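PDB 6MKB: tumor necrosis factor ligand superfamily member 9 from Mus musculus, which is a cytokine ligand that binds the receptor TNFRSF9 (4-1BB) and induces proliferation of activated T cells. Local coordinates for residues V9-L14 against K50-D55. Sequence-based numbering, arbitrary orientation.
Sequences VFAKLL and KELVVD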
# COMPACT_ATOMS: atom_id res chain seq x y z
N VAL B 9 7.48 -14.13 -9.62
CA VAL B 9 8.54 -13.13 -9.55
C VAL B 9 8.09 -12.12 -8.51
O VAL B 9 7.08 -11.45 -8.71
CB VAL B 9 8.87 -12.52 -10.93
CG1 VAL B 9 9.89 -11.39 -10.81
CG2 VAL B 9 9.35 -13.59 -11.91
N PHE B 10 8.78 -12.11 -7.35
CA PHE B 10 8.44 -11.28 -6.19
C PHE B 10 9.67 -10.94 -5.37
O PHE B 10 10.56 -11.77 -5.21
CB PHE B 10 7.40 -12.02 -5.29
CG PHE B 10 6.97 -11.30 -4.02
CD1 PHE B 10 6.01 -10.30 -4.06
CD2 PHE B 10 7.53 -11.63 -2.79
CE1 PHE B 10 5.62 -9.63 -2.90
CE2 PHE B 10 7.13 -10.97 -1.63
CZ PHE B 10 6.18 -9.97 -1.69
N ALA B 11 9.69 -9.73 -4.81
CA ALA B 11 10.73 -9.25 -3.91
C ALA B 11 10.13 -8.34 -2.84
O ALA B 11 9.21 -7.58 -3.13
CB ALA B 11 11.81 -8.50 -4.67
N LYS B 12 10.62 -8.45 -1.61
CA LYS B 12 10.25 -7.59 -0.48
C LYS B 12 11.49 -7.38 0.36
O LYS B 12 11.88 -8.26 1.13
CB LYS B 12 9.09 -8.16 0.37
CG LYS B 12 8.55 -7.12 1.36
CD LYS B 12 7.49 -7.66 2.33
CE LYS B 12 7.37 -6.69 3.48
NZ LYS B 12 6.23 -7.01 4.38
N LEU B 13 12.15 -6.23 0.15
CA LEU B 13 13.37 -5.82 0.84
C LEU B 13 13.00 -5.06 2.09
O LEU B 13 11.97 -4.41 2.10
CB LEU B 13 14.28 -4.96 -0.07
CG LEU B 13 14.64 -5.56 -1.44
CD1 LEU B 13 15.47 -4.62 -2.24
CD2 LEU B 13 15.34 -6.88 -1.31
N LEU B 14 13.82 -5.16 3.14
CA LEU B 14 13.59 -4.48 4.42
C LEU B 14 14.72 -3.51 4.65
O LEU B 14 15.88 -3.86 4.48
CB LEU B 14 13.45 -5.49 5.58
CG LEU B 14 12.42 -6.63 5.43
CD1 LEU B 14 12.42 -7.50 6.66
CD2 LEU B 14 11.00 -6.09 5.19
N LYS B 50 22.74 0.23 -4.39
CA LYS B 50 21.55 0.21 -3.52
C LYS B 50 20.29 0.05 -4.42
O LYS B 50 19.21 0.57 -4.11
CB LYS B 50 21.46 1.45 -2.60
CG LYS B 50 22.75 1.75 -1.83
CD LYS B 50 22.70 3.09 -1.12
CE LYS B 50 24.01 3.84 -1.16
NZ LYS B 50 25.13 3.08 -0.52
N GLU B 51 20.46 -0.72 -5.53
CA GLU B 51 19.42 -0.92 -6.53
C GLU B 51 18.94 -2.36 -6.68
O GLU B 51 19.73 -3.31 -6.65
CB GLU B 51 19.91 -0.47 -7.91
CG GLU B 51 19.98 1.04 -8.05
CD GLU B 51 20.72 1.54 -9.27
OE1 GLU B 51 21.42 0.73 -9.93
OE2 GLU B 51 20.63 2.75 -9.56
N LEU B 52 17.64 -2.47 -6.88
CA LEU B 52 16.93 -3.69 -7.20
C LEU B 52 16.92 -3.76 -8.71
O LEU B 52 16.50 -2.81 -9.37
CB LEU B 52 15.52 -3.63 -6.60
CG LEU B 52 14.58 -4.84 -6.76
CD1 LEU B 52 15.19 -6.08 -6.23
CD2 LEU B 52 13.29 -4.61 -5.95
N VAL B 53 17.51 -4.83 -9.26
CA VAL B 53 17.67 -5.07 -10.70
C VAL B 53 16.61 -6.08 -11.18
O VAL B 53 16.58 -7.22 -10.72
CB VAL B 53 19.13 -5.53 -11.08
CG1 VAL B 53 19.33 -5.52 -12.59
CG2 VAL B 53 20.17 -4.64 -10.41
N VAL B 54 15.75 -5.64 -12.09
CA VAL B 54 14.66 -6.40 -12.69
C VAL B 54 15.18 -7.08 -13.97
O VAL B 54 15.68 -6.40 -14.87
CB VAL B 54 13.46 -5.46 -12.96
CG1 VAL B 54 12.46 -6.05 -13.94
CG2 VAL B 54 12.77 -5.08 -11.65
N ASP B 55 15.08 -8.41 -14.03
CA ASP B 55 15.58 -9.22 -15.14
C ASP B 55 14.73 -9.14 -16.41
O ASP B 55 15.25 -8.82 -17.48
CB ASP B 55 15.66 -10.68 -14.70
CG ASP B 55 16.70 -11.57 -15.33
OD1 ASP B 55 17.10 -11.30 -16.49
OD2 ASP B 55 17.09 -12.57 -14.68
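Leu52 pushes its branched end between Ala11 and Leu13, and these three buried side chains make the whole direct contact. The CA-to-CA gap of 9.0 Å from Ala11 to Leu52, with no hydrogen bond across it, shows that the strands are not neighbours in one sheet. They run in opposite senses and face one another across the interior of the TNF homology domain, a jelly-roll beta sandwich. Strand 10-15 pairs with 149-166, strand 51-54 with 43-46 and 129-140.

Both delta methyls of Leu52 do the touching. Ala11 meets the fork with its single methyl, CB lying 4.4 Å from Leu52 CD2 and the same 4.4 Å from Leu52 CD1. Leu13 approaches the fork with one branch: its CD1 is 4.3 Å from Leu52 CD1 and 4.3 Å from Leu52 CD2, whereas Leu13 CD2 stands back at 5.0 Å from Leu52 CD1. Leu52 reaches this position because CG is anti to its backbone N (chi1 -178°), which extends the fork toward the opposing strand. In Leu13, CD1 continues the side chain anti to CA (chi2 177°), making that methyl the leading atom.

Alternation along the strands separates two environments. Phe10 and Lys12 turn to the other face of their strand and pack on Val164 and Leu122 of the second subunit, while Glu51 points away from the core contact and forms salt bridges with Arg130 and Lys90. Leu13 also touches Trp28, and Ala11 touches Leu43, extending the apolar lining.

Separations of 4.3 to 4.4 Å and only 113 Å² of surface buried, counting both sides, describe a modest, directionless methyl contact; no backbone hydrogen bond crosses it, and the cohesion between these strands is therefore dispersion and hydrophobic burial.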